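Local coordinates for protein DNA polymerase beta (Leishmania infantum, PDB 4P4M) that probably carries out DNA repair synthesis, adding deoxynucleotides from their triphosphates to DNA ends as a family X polymerase, with a magnesium-bound nucleotide in this complex, at residues 198-203 with 283-288; 239-244 with 340-345; 275-280 with 311-316. One frame throughout, in Å; residues are numbered along the deposited sequence.

How the interactions relate
All three contacts lie around strand 270-277 of the palm sheet. Interaction 1 is buried. It joins the neighbouring strand 193-203 to helix 282-290 by apolar packing beside the magnesium and nucleotide site. Interaction 3 is also buried, but it is charged: strand 270-277 meets the segment 311-316 through a salt bridge under the DNA backbone. Its centre is about 7 Å from that of interaction 1. Interaction 2 is partly exposed and sets leucine and proline side chains against a hairpin, with phosphates alongside. Leu242 O and Leu276 N probably bond interaction 2 to interaction 3, whereas interactions 1 and 2 do not touch.

Interaction 1: 198-203 with 283-288; sequences DAILSR and PTAMLT. With MG (magnesium ion), chain E; D3T (2',3'-dideoxy-thymidine-5'-triphosphate), chain D.
Ile200 meets Ala285 and Met286 through a single methyl group, CD1. Ile200 CD1 lies 3.8 Å from Ala285 O and 4.1 Å from Ala285 CB. Ile200 CD1 is also 4.0 Å from Met286 N. The methyl thus rests on the backbone of helix 282-290 as much as on its side chains. CG1 stands anti to the carbonyl carbon of Ile200 (chi1 -62°), and the chain then runs on extended to CD1 (chi2 168°). This shape carries the methyl across from the strand to the helix. The CB of Ala285 points back toward the strand and is small enough to let the two elements lie close.

Ile277 of strand 270-277 touches both Ile200 and Ala285, so the neighbouring strand completes the apolar cluster. Strand 193-203 sits between strands 179-183 and 270-277 in the palm sheet of a family X polymerase. The helix packs on that sheet where the palm leads into the thumb.

Each segment also reaches the bound nucleotide. Asp198 OD2 binds magnesium at 2.2 Å. One oxygen from each phosphate of the dideoxythymidine triphosphate, water 1 and Asp196 OD1 make up the rest of the six-fold shell. On the helix, Thr288 O lies 3.3 Å from C2' of the nucleotide sugar, and the same carbonyl accepts a hydrogen bond from Asn296 ND2.

Asp198 OD2 and O1B of the triphosphate are 3.1 Å apart, as expected for two ligands of one magnesium. Between strand and helix the contact is apolar packing of one methyl, without a hydrogen bond or charged pair. It probably depends on close fit alone, while the metal and nucleotide chemistry lies at the Asp198 and Thr288 ends.

Interaction 2: 239-244 with 340-345; sequences QGPLKY and EELGVP. With nucleotides of chain C.
Leu242 places both methyl groups against the peptide that joins Leu342 to Gly343. Leu242 CD2 lies 3.8 Å from Leu342 C, and Leu242 CD1 is 3.8 Å from Gly343 N. CG stands anti to the carbonyl carbon of Leu242 (chi1 -67°), and this sends the forked end out of the turn at 240-242 toward the other segment. The CB of Leu342 does not point straight at the partner, but the branch Leu342 CD2 comes in to 3.9 Å from Pro241 CG. The two side chains cross at about a right angle, and the methyl meets CG of the ring.

The segment 340-345 is a two-residue beta hairpin with a type I' turn from Glu341 to Val344. Glu341 and Val344 are joined by backbone hydrogen bonds in both directions. Leu342 and Gly343, at the tip, both have positive phi. Gly343 has no side chain, which leaves room for the methyls of Leu242. The segment 239-244 makes the turn between strands 238-239 and 243-248 of the palm sheet, closed by Gly240 N to Lys243 O. The contact sets this turn against the thumb-region hairpin.

The palm turn also holds DNA with its backbone. Leu242 N and Lys243 N each donate to OP1 of DT5 of chain C at 2.9 Å, so two bonds grip one phosphate oxygen. Gln239 N donates to OP1 of DG6 of chain C at 3.0 Å, and that bond is nearly straight at 169°. Lys243 turns from the hairpin and is fully extended along the sugar of DC4 of chain C. Its NZ makes a weak hydrogen bond to the base oxygen O2 of that nucleotide.

Interaction 3: 275-280 with 311-316; sequences RLIETK and NEYGLF. With nucleotides of chain C.
Arg275 and Glu312 form a salt bridge, with Arg275 NH2 2.8 Å from Glu312 OE2. Glu312 belongs to the turn that links strands 308-310 and 315-317, a beta hairpin. Asn311 begins an Asx turn there, and Arg275 lies on palm strand 270-277. Arg275 has a second conformer, so this bridge applies to one of two positions. OE2 uses its anti lone pair, the one away from OE1, and sits 28° out of the guanidinium plane. The two flat groups are turned 47° against each other. NH1 adds a weak hydrogen bond to the same oxygen. Water 2 lies at the edge of the guanidinium and joins the pair from there, 2.8 Å from Arg275 NH1 and 2.6 Å from Glu312 OE2.

Tyr313 OH donates to OP1 of DC4 of chain C at 2.7 Å. It also sits close to Arg275 NH2 at the guanidinium edge, but the angle is too poor for a hydrogen bond. Asn311 ND2 donates to OP1 of DA3 of chain C at 2.8 Å. The amide is held in place by its other end: Asn311 OD1 accepts from Tyr313 N at 2.8 Å and from Gly314 N, the latter nearly along the C=O axis. The hairpin turn therefore binds two successive phosphates. Glu312 probably balances part of the Arg275 charge near the DNA.

Further out, the groups pack by van der Waals contact. With chi1 at 57°, Glu312 CG lies between its backbone N and carbonyl carbon, and sits over the centre of the Tyr313 ring. C4' and C5' of DC4 of chain C lie over one face of the guanidinium, with C4' offset toward the rim. Ile277, which also touches Phe289 of helix 282-290, reaches the tyrosine ring with Ile277 CD1, 4.3 Å from Tyr313 CE1.

Interaction 1: 198-203 with 283-288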
# COMPACT_ATOMS: atom_id res chain seq x y z
N ASP A 198 -5.53 2.98 1.39
CA ASP A 198 -4.57 2.70 0.31
C ASP A 198 -4.62 3.78 -0.75
O ASP A 198 -5.57 3.85 -1.55
CB ASP A 198 -4.86 1.34 -0.35
CG ASP A 198 -4.79 0.19 0.63
OD1 ASP A 198 -3.71 -0.06 1.22
OD2 ASP A 198 -5.83 -0.49 0.82
N ALA A 199 -3.59 4.63 -0.79
CA ALA A 199 -3.58 5.76 -1.71
C ALA A 199 -2.53 5.59 -2.82
O ALA A 199 -1.44 5.05 -2.57
CB ALA A 199 -3.35 7.06 -0.95
N ILE A 200 -2.87 6.05 -4.02
CA ILE A 200 -1.90 6.21 -5.11
C ILE A 200 -1.66 7.69 -5.37
O ILE A 200 -2.61 8.47 -5.52
CB ILE A 200 -2.41 5.58 -6.45
CG1 ILE A 200 -2.60 4.07 -6.29
CG2 ILE A 200 -1.43 5.90 -7.61
CD1 ILE A 200 -3.37 3.44 -7.48
N LEU A 201 -0.39 8.08 -5.38
CA LEU A 201 0.02 9.42 -5.77
C LEU A 201 0.65 9.33 -7.16
O LEU A 201 1.55 8.53 -7.38
CB LEU A 201 1.03 9.96 -4.75
CG LEU A 201 1.72 11.29 -5.05
CD1 LEU A 201 0.70 12.44 -5.07
CD2 LEU A 201 2.84 11.55 -4.04
N SER A 202 0.18 10.14 -8.11
CA SER A 202 0.71 10.07 -9.47
C SER A 202 0.57 11.39 -10.23
O SER A 202 -0.29 12.21 -9.90
CB SER A 202 0.02 8.95 -10.25
OG SER A 202 -1.37 9.23 -10.44
N ARG A 203 1.43 11.60 -11.23
CA ARG A 203 1.31 12.77 -12.09
C ARG A 203 0.17 12.58 -13.09
O ARG A 203 -0.08 11.47 -13.56
CB ARG A 203 2.64 13.05 -12.83
CG ARG A 203 3.75 13.60 -11.89
CD ARG A 203 5.11 13.67 -12.62
NE ARG A 203 5.19 14.71 -13.65
CZ ARG A 203 5.37 16.00 -13.39
NH1 ARG A 203 5.48 16.41 -12.13
NH2 ARG A 203 5.45 16.89 -14.38
N PRO A 283 -3.21 2.77 -14.77
CA PRO A 283 -4.29 1.77 -14.89
C PRO A 283 -3.95 0.42 -14.25
O PRO A 283 -4.81 -0.19 -13.60
CB PRO A 283 -4.45 1.61 -16.42
CG PRO A 283 -3.97 2.95 -16.98
CD PRO A 283 -2.82 3.33 -16.07
N THR A 284 -2.72 -0.06 -14.44
CA THR A 284 -2.32 -1.31 -13.82
C THR A 284 -2.14 -1.18 -12.29
O THR A 284 -2.33 -2.14 -11.55
CB THR A 284 -1.04 -1.90 -14.47
OG1 THR A 284 -0.10 -0.84 -14.69
CG2 THR A 284 -1.37 -2.56 -15.82
N ALA A 285 -1.77 0.01 -11.82
CA ALA A 285 -1.66 0.23 -10.37
C ALA A 285 -3.06 0.30 -9.73
O ALA A 285 -3.26 -0.16 -8.60
CB ALA A 285 -0.85 1.52 -10.06
N MET A 286 -4.03 0.88 -10.43
CA MET A 286 -5.40 0.86 -9.93
C MET A 286 -5.88 -0.58 -9.75
O MET A 286 -6.52 -0.90 -8.74
CB MET A 286 -6.34 1.65 -10.85
CG MET A 286 -6.15 3.15 -10.74
SD MET A 286 -7.12 4.07 -11.95
CE MET A 286 -8.78 3.65 -11.42
N LEU A 287 -5.56 -1.45 -10.70
CA LEU A 287 -5.93 -2.86 -10.56
C LEU A 287 -5.26 -3.49 -9.35
O LEU A 287 -5.91 -4.14 -8.53
CB LEU A 287 -5.53 -3.67 -11.80
CG LEU A 287 -6.49 -3.75 -12.98
CD1 LEU A 287 -5.77 -4.36 -14.19
CD2 LEU A 287 -7.74 -4.57 -12.60
N THR A 288 -3.94 -3.31 -9.24
CA THR A 288 -3.17 -3.94 -8.17
C THR A 288 -3.63 -3.46 -6.79
O THR A 288 -3.87 -4.27 -5.89
CB THR A 288 -1.65 -3.66 -8.30
OG1 THR A 288 -1.14 -4.34 -9.45
CG2 THR A 288 -0.90 -4.12 -7.06
MG MG E . -6.60 -1.78 2.37
PA D3T D . -4.94 -4.55 1.89
O1A D3T D . -4.91 -3.14 2.40
O2A D3T D . -4.03 -5.49 2.63
O5' D3T D . -3.85 -4.25 0.52
C5' D3T D . -4.31 -3.37 -0.38
C4' D3T D . -4.17 -3.93 -1.86
O4' D3T D . -2.87 -4.49 -2.07
C1' D3T D . -2.97 -5.60 -2.89
N1 D3T D . -2.31 -6.77 -2.24
C6 D3T D . -2.50 -6.99 -0.89
C2 D3T D . -1.52 -7.70 -3.03
O2 D3T D . -1.36 -7.53 -4.22
N3 D3T D . -0.95 -8.81 -2.36
C4 D3T D . -1.17 -8.94 -1.06
O4 D3T D . -0.61 -10.01 -0.44
C5 D3T D . -1.94 -8.07 -0.23
C5M D3T D . -2.09 -8.36 1.21
C2' D3T D . -4.46 -5.94 -3.14
C3' D3T D . -5.16 -5.09 -2.09
O3A D3T D . -6.12 -5.12 1.08
PB D3T D . -7.75 -4.50 1.24
O1B D3T D . -7.51 -3.06 0.94
O2B D3T D . -8.29 -5.31 0.10
O3B D3T D . -8.45 -4.79 2.57
PG D3T D . -8.49 -4.00 4.09
O1G D3T D . -7.60 -2.80 3.99
O2G D3T D . -7.95 -5.07 5.03
O3G D3T D . -9.95 -3.63 4.27
O HOH W 1 -8.34 -0.29 2.34

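Interaction 2: 239-244 with 340-345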
# COMPACT_ATOMS: atom_id res chain seq x y z
N GLN A 239 9.42 3.85 5.21
CA GLN A 239 9.39 4.88 4.17
C GLN A 239 10.59 4.79 3.23
O GLN A 239 11.73 4.74 3.68
CB GLN A 239 9.31 6.28 4.79
CG GLN A 239 9.34 7.43 3.76
CD GLN A 239 9.19 8.81 4.41
OE1 GLN A 239 9.02 8.91 5.62
NE2 GLN A 239 9.24 9.87 3.60
N GLY A 240 10.31 4.78 1.93
CA GLY A 240 11.33 4.87 0.90
C GLY A 240 10.82 5.80 -0.20
O GLY A 240 9.81 6.48 -0.01
N PRO A 241 11.50 5.83 -1.35
CA PRO A 241 11.08 6.77 -2.40
C PRO A 241 9.81 6.38 -3.15
O PRO A 241 9.26 7.23 -3.86
CB PRO A 241 12.28 6.79 -3.36
CG PRO A 241 13.03 5.54 -3.11
CD PRO A 241 12.74 5.11 -1.68
N LEU A 242 9.35 5.13 -3.02
CA LEU A 242 8.16 4.66 -3.72
C LEU A 242 6.95 4.39 -2.81
O LEU A 242 5.79 4.47 -3.25
CB LEU A 242 8.47 3.35 -4.45
CG LEU A 242 9.45 3.42 -5.61
CD1 LEU A 242 9.97 2.02 -5.94
CD2 LEU A 242 8.78 4.07 -6.82
N LYS A 243 7.23 4.05 -1.55
CA LYS A 243 6.19 3.56 -0.64
C LYS A 243 6.33 4.13 0.77
O LYS A 243 7.42 4.10 1.37
CB LYS A 243 6.23 2.02 -0.61
CG LYS A 243 5.32 1.33 0.43
CD LYS A 243 5.52 -0.18 0.25
CE LYS A 243 5.04 -1.02 1.40
NZ LYS A 243 5.59 -2.42 1.28
N TYR A 244 5.23 4.66 1.30
CA TYR A 244 5.18 5.17 2.67
C TYR A 244 4.12 4.38 3.45
O TYR A 244 3.03 4.14 2.94
CB TYR A 244 4.83 6.67 2.69
CG TYR A 244 4.52 7.15 4.10
CD1 TYR A 244 5.54 7.57 4.95
CD2 TYR A 244 3.22 7.12 4.60
CE1 TYR A 244 5.27 7.98 6.25
CE2 TYR A 244 2.94 7.53 5.90
CZ TYR A 244 3.97 7.95 6.72
OH TYR A 244 3.69 8.35 8.01
N GLU A 340 12.53 -3.91 -12.38
CA GLU A 340 12.19 -2.50 -12.23
C GLU A 340 13.12 -1.81 -11.22
O GLU A 340 13.50 -2.41 -10.21
CB GLU A 340 10.74 -2.32 -11.74
CG GLU A 340 9.67 -2.90 -12.63
CD GLU A 340 9.16 -4.25 -12.16
OE1 GLU A 340 8.55 -4.95 -12.98
OE2 GLU A 340 9.35 -4.62 -10.97
N GLU A 341 13.46 -0.55 -11.48
CA GLU A 341 14.23 0.24 -10.52
C GLU A 341 13.56 1.61 -10.33
O GLU A 341 13.19 2.27 -11.31
CB GLU A 341 15.69 0.36 -10.98
CG GLU A 341 16.39 -1.01 -11.04
CD GLU A 341 17.88 -0.95 -11.39
OE1 GLU A 341 18.29 -0.09 -12.18
OE2 GLU A 341 18.63 -1.79 -10.86
N LEU A 342 13.39 2.02 -9.08
CA LEU A 342 12.72 3.29 -8.77
C LEU A 342 11.38 3.41 -9.50
O LEU A 342 11.01 4.50 -9.94
CB LEU A 342 13.63 4.49 -9.09
CG LEU A 342 14.84 4.61 -8.17
CD1 LEU A 342 15.83 5.68 -8.66
CD2 LEU A 342 14.39 4.90 -6.74
N GLY A 343 10.66 2.30 -9.62
CA GLY A 343 9.31 2.33 -10.18
C GLY A 343 9.22 2.30 -11.70
O GLY A 343 8.14 2.47 -12.26
N VAL A 344 10.37 2.10 -12.36
CA VAL A 344 10.45 2.13 -13.83
C VAL A 344 11.06 0.82 -14.33
O VAL A 344 12.15 0.42 -13.90
CB VAL A 344 11.35 3.32 -14.31
CG1 VAL A 344 11.47 3.33 -15.85
CG2 VAL A 344 10.80 4.65 -13.80
N PRO A 345 10.36 0.13 -15.25
CA PRO A 345 10.94 -1.11 -15.80
C PRO A 345 12.23 -0.83 -16.58
O PRO A 345 12.32 0.18 -17.30
CB PRO A 345 9.86 -1.59 -16.79
CG PRO A 345 8.57 -0.95 -16.30
CD PRO A 345 9.02 0.41 -15.78
P DT C 5 10.47 1.58 -1.34
OP1 DT C 5 9.94 2.96 -1.22
OP2 DT C 5 11.67 1.29 -2.19
O5' DT C 5 10.79 1.04 0.14
C5' DT C 5 9.82 1.26 1.19
C4' DT C 5 10.28 0.62 2.50
O4' DT C 5 10.30 -0.83 2.32
C3' DT C 5 11.65 1.01 3.08
O3' DT C 5 11.38 1.32 4.46
C2' DT C 5 12.51 -0.24 2.86
C1' DT C 5 11.46 -1.34 2.96
N1 DT C 5 11.74 -2.65 2.27
C2 DT C 5 11.49 -3.81 2.97
O2 DT C 5 11.11 -3.81 4.13
N3 DT C 5 11.72 -4.97 2.29
C4 DT C 5 12.16 -5.08 0.99
O4 DT C 5 12.33 -6.18 0.47
C5 DT C 5 12.39 -3.83 0.29
C7 DT C 5 12.88 -3.87 -1.13
C6 DT C 5 12.17 -2.68 0.95
P DG C 6 12.52 1.85 5.46
OP1 DG C 6 11.88 2.75 6.43
OP2 DG C 6 13.68 2.30 4.66
O5' DG C 6 13.00 0.52 6.21
C5' DG C 6 12.08 -0.16 7.07
C4' DG C 6 12.80 -1.28 7.81
O4' DG C 6 12.99 -2.41 6.93
C3' DG C 6 14.19 -0.92 8.31
O3' DG C 6 14.41 -1.54 9.57
C2' DG C 6 15.11 -1.50 7.23
C1' DG C 6 14.35 -2.77 6.88
N9 DG C 6 14.62 -3.29 5.54
C8 DG C 6 14.87 -2.57 4.40
N7 DG C 6 15.07 -3.33 3.35
C5 DG C 6 14.92 -4.62 3.83
C6 DG C 6 15.02 -5.85 3.15
O6 DG C 6 15.26 -6.04 1.95
N1 DG C 6 14.81 -6.93 4.01
C2 DG C 6 14.54 -6.83 5.36
N2 DG C 6 14.37 -7.97 6.04
N3 DG C 6 14.45 -5.67 6.00
C4 DG C 6 14.65 -4.62 5.17
P DC C 4 9.22 -2.83 -6.31
OP1 DC C 4 9.26 -1.62 -7.16
OP2 DC C 4 10.34 -3.80 -6.35
O5' DC C 4 9.04 -2.38 -4.79
C5' DC C 4 7.93 -1.56 -4.40
C4' DC C 4 8.11 -1.06 -2.98
O4' DC C 4 7.84 -2.16 -2.07
C3' DC C 4 9.49 -0.52 -2.64
O3' DC C 4 9.26 0.64 -1.83
C2' DC C 4 10.16 -1.68 -1.89
C1' DC C 4 8.97 -2.42 -1.27
N1 DC C 4 9.11 -3.92 -1.21
C2 DC C 4 8.78 -4.58 -0.02
O2 DC C 4 8.39 -3.90 0.93
N3 DC C 4 8.90 -5.93 0.05
C4 DC C 4 9.32 -6.62 -1.01
N4 DC C 4 9.42 -7.96 -0.88
C5 DC C 4 9.67 -5.97 -2.24
C6 DC C 4 9.55 -4.64 -2.30

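Interaction 3: 275-280 with 311-316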
# COMPACT_ATOMS: atom_id res chain seq x y z
N ARG A 275 1.47 5.01 -2.25
CA ARG A 275 2.40 4.50 -3.27
C ARG A 275 2.53 5.53 -4.40
O ARG A 275 1.53 6.02 -4.92
CB ARG A 275 1.96 3.14 -3.86
CG ARG A 275 2.22 1.88 -2.99
CD ARG A 275 3.69 1.40 -2.99
NE ARG A 275 4.23 1.15 -4.33
CZ ARG A 275 4.49 -0.07 -4.81
NH1 ARG A 275 4.26 -1.13 -4.06
NH2 ARG A 275 4.97 -0.22 -6.05
N LEU A 276 3.77 5.87 -4.75
CA LEU A 276 4.05 6.81 -5.83
C LEU A 276 4.23 6.03 -7.14
O LEU A 276 5.06 5.12 -7.20
CB LEU A 276 5.33 7.61 -5.52
CG LEU A 276 5.84 8.58 -6.60
CD1 LEU A 276 4.83 9.70 -6.93
CD2 LEU A 276 7.21 9.20 -6.19
N ILE A 277 3.46 6.38 -8.17
CA ILE A 277 3.35 5.55 -9.39
C ILE A 277 3.50 6.43 -10.64
O ILE A 277 2.94 7.53 -10.68
CB ILE A 277 1.97 4.84 -9.45
CG1 ILE A 277 1.79 3.85 -8.29
CG2 ILE A 277 1.75 4.12 -10.82
CD1 ILE A 277 2.78 2.67 -8.29
N GLU A 278 4.26 5.97 -11.64
CA GLU A 278 4.43 6.71 -12.90
C GLU A 278 3.11 6.79 -13.67
O GLU A 278 2.31 5.86 -13.66
CB GLU A 278 5.50 6.05 -13.80
CG GLU A 278 6.94 6.04 -13.25
CD GLU A 278 7.70 7.36 -13.43
OE1 GLU A 278 7.26 8.22 -14.23
OE2 GLU A 278 8.74 7.54 -12.76
N THR A 279 2.91 7.90 -14.38
CA THR A 279 1.65 8.11 -15.12
C THR A 279 1.21 6.92 -15.99
O THR A 279 0.05 6.47 -15.90
CB THR A 279 1.71 9.40 -15.98
OG1 THR A 279 2.02 10.51 -15.14
CG2 THR A 279 0.35 9.65 -16.66
N LYS A 280 2.11 6.42 -16.84
CA LYS A 280 1.73 5.32 -17.74
C LYS A 280 1.36 4.03 -16.99
O LYS A 280 0.73 3.13 -17.57
CB LYS A 280 2.86 5.01 -18.75
CG LYS A 280 4.09 4.38 -18.10
CD LYS A 280 5.17 3.96 -19.13
CE LYS A 280 5.90 5.15 -19.74
NZ LYS A 280 7.06 4.73 -20.61
N ASN A 311 1.98 -6.68 -13.27
CA ASN A 311 2.24 -6.08 -11.96
C ASN A 311 1.66 -4.66 -11.92
O ASN A 311 0.91 -4.27 -12.82
CB ASN A 311 3.75 -6.12 -11.61
CG ASN A 311 4.60 -5.38 -12.63
OD1 ASN A 311 4.15 -4.42 -13.25
ND2 ASN A 311 5.85 -5.84 -12.82
N GLU A 312 1.99 -3.88 -10.89
CA GLU A 312 1.42 -2.53 -10.80
C GLU A 312 1.96 -1.59 -11.88
O GLU A 312 1.32 -0.59 -12.20
CB GLU A 312 1.63 -1.90 -9.41
CG GLU A 312 3.09 -1.81 -8.95
CD GLU A 312 3.49 -2.99 -8.07
OE1 GLU A 312 3.27 -4.16 -8.46
OE2 GLU A 312 4.03 -2.74 -6.96
N TYR A 313 3.12 -1.93 -12.43
CA TYR A 313 3.81 -1.05 -13.37
C TYR A 313 3.37 -1.24 -14.82
O TYR A 313 3.51 -0.32 -15.63
CB TYR A 313 5.32 -1.22 -13.24
CG TYR A 313 5.82 -0.96 -11.84
CD1 TYR A 313 5.66 0.30 -11.26
CD2 TYR A 313 6.45 -1.96 -11.10
CE1 TYR A 313 6.11 0.55 -9.96
CE2 TYR A 313 6.90 -1.71 -9.80
CZ TYR A 313 6.73 -0.45 -9.25
OH TYR A 313 7.18 -0.17 -7.97
N GLY A 314 2.84 -2.42 -15.14
CA GLY A 314 2.37 -2.62 -16.51
C GLY A 314 1.96 -4.05 -16.84
O GLY A 314 2.02 -4.93 -15.98
N LEU A 315 1.52 -4.24 -18.08
CA LEU A 315 1.24 -5.57 -18.63
C LEU A 315 2.31 -5.82 -19.69
O LEU A 315 2.41 -5.05 -20.65
CB LEU A 315 -0.16 -5.60 -19.27
CG LEU A 315 -0.61 -6.87 -20.01
CD1 LEU A 315 -0.72 -8.07 -19.05
CD2 LEU A 315 -1.93 -6.65 -20.75
N PHE A 316 3.12 -6.87 -19.51
CA PHE A 316 4.30 -7.08 -20.36
C PHE A 316 4.23 -8.43 -21.08
O PHE A 316 4.03 -9.46 -20.45
CB PHE A 316 5.59 -7.00 -19.51
CG PHE A 316 5.72 -5.72 -18.73
CD1 PHE A 316 6.26 -4.58 -19.32
CD2 PHE A 316 5.28 -5.65 -17.41
CE1 PHE A 316 6.36 -3.39 -18.60
CE2 PHE A 316 5.37 -4.46 -16.68
CZ PHE A 316 5.92 -3.33 -17.28
P DA C 3 7.51 -7.97 -9.92
OP1 DA C 3 7.73 -7.06 -11.07
OP2 DA C 3 8.50 -9.02 -9.58
O5' DA C 3 7.31 -7.11 -8.60
C5' DA C 3 6.34 -6.06 -8.57
C4' DA C 3 6.40 -5.38 -7.21
O4' DA C 3 5.87 -6.28 -6.20
C3' DA C 3 7.82 -5.02 -6.78
O3' DA C 3 7.85 -3.61 -6.64
C2' DA C 3 7.99 -5.69 -5.42
C1' DA C 3 6.56 -6.05 -5.00
N9 DA C 3 6.55 -7.26 -4.19
C8 DA C 3 6.92 -8.52 -4.59
N7 DA C 3 6.83 -9.43 -3.65
C5 DA C 3 6.37 -8.72 -2.54
C6 DA C 3 6.08 -9.12 -1.22
N6 DA C 3 6.21 -10.38 -0.79
N1 DA C 3 5.65 -8.16 -0.37
C2 DA C 3 5.53 -6.90 -0.81
N3 DA C 3 5.78 -6.41 -2.03
C4 DA C 3 6.20 -7.38 -2.86
P DC C 4 9.22 -2.83 -6.31
OP1 DC C 4 9.26 -1.62 -7.16
OP2 DC C 4 10.34 -3.80 -6.35
O5' DC C 4 9.04 -2.38 -4.79
C5' DC C 4 7.93 -1.56 -4.40
C4' DC C 4 8.11 -1.06 -2.98
O4' DC C 4 7.84 -2.16 -2.07
C3' DC C 4 9.49 -0.52 -2.64
O3' DC C 4 9.26 0.64 -1.83
C2' DC C 4 10.16 -1.68 -1.89
C1' DC C 4 8.97 -2.42 -1.27
N1 DC C 4 9.11 -3.92 -1.21
C2 DC C 4 8.78 -4.58 -0.02
O2 DC C 4 8.39 -3.90 0.93
N3 DC C 4 8.90 -5.93 0.05
C4 DC C 4 9.32 -6.62 -1.01
N4 DC C 4 9.42 -7.96 -0.88
C5 DC C 4 9.67 -5.97 -2.24
C6 DC C 4 9.55 -4.64 -2.30
O HOH W 2 3.98 -3.83 -4.62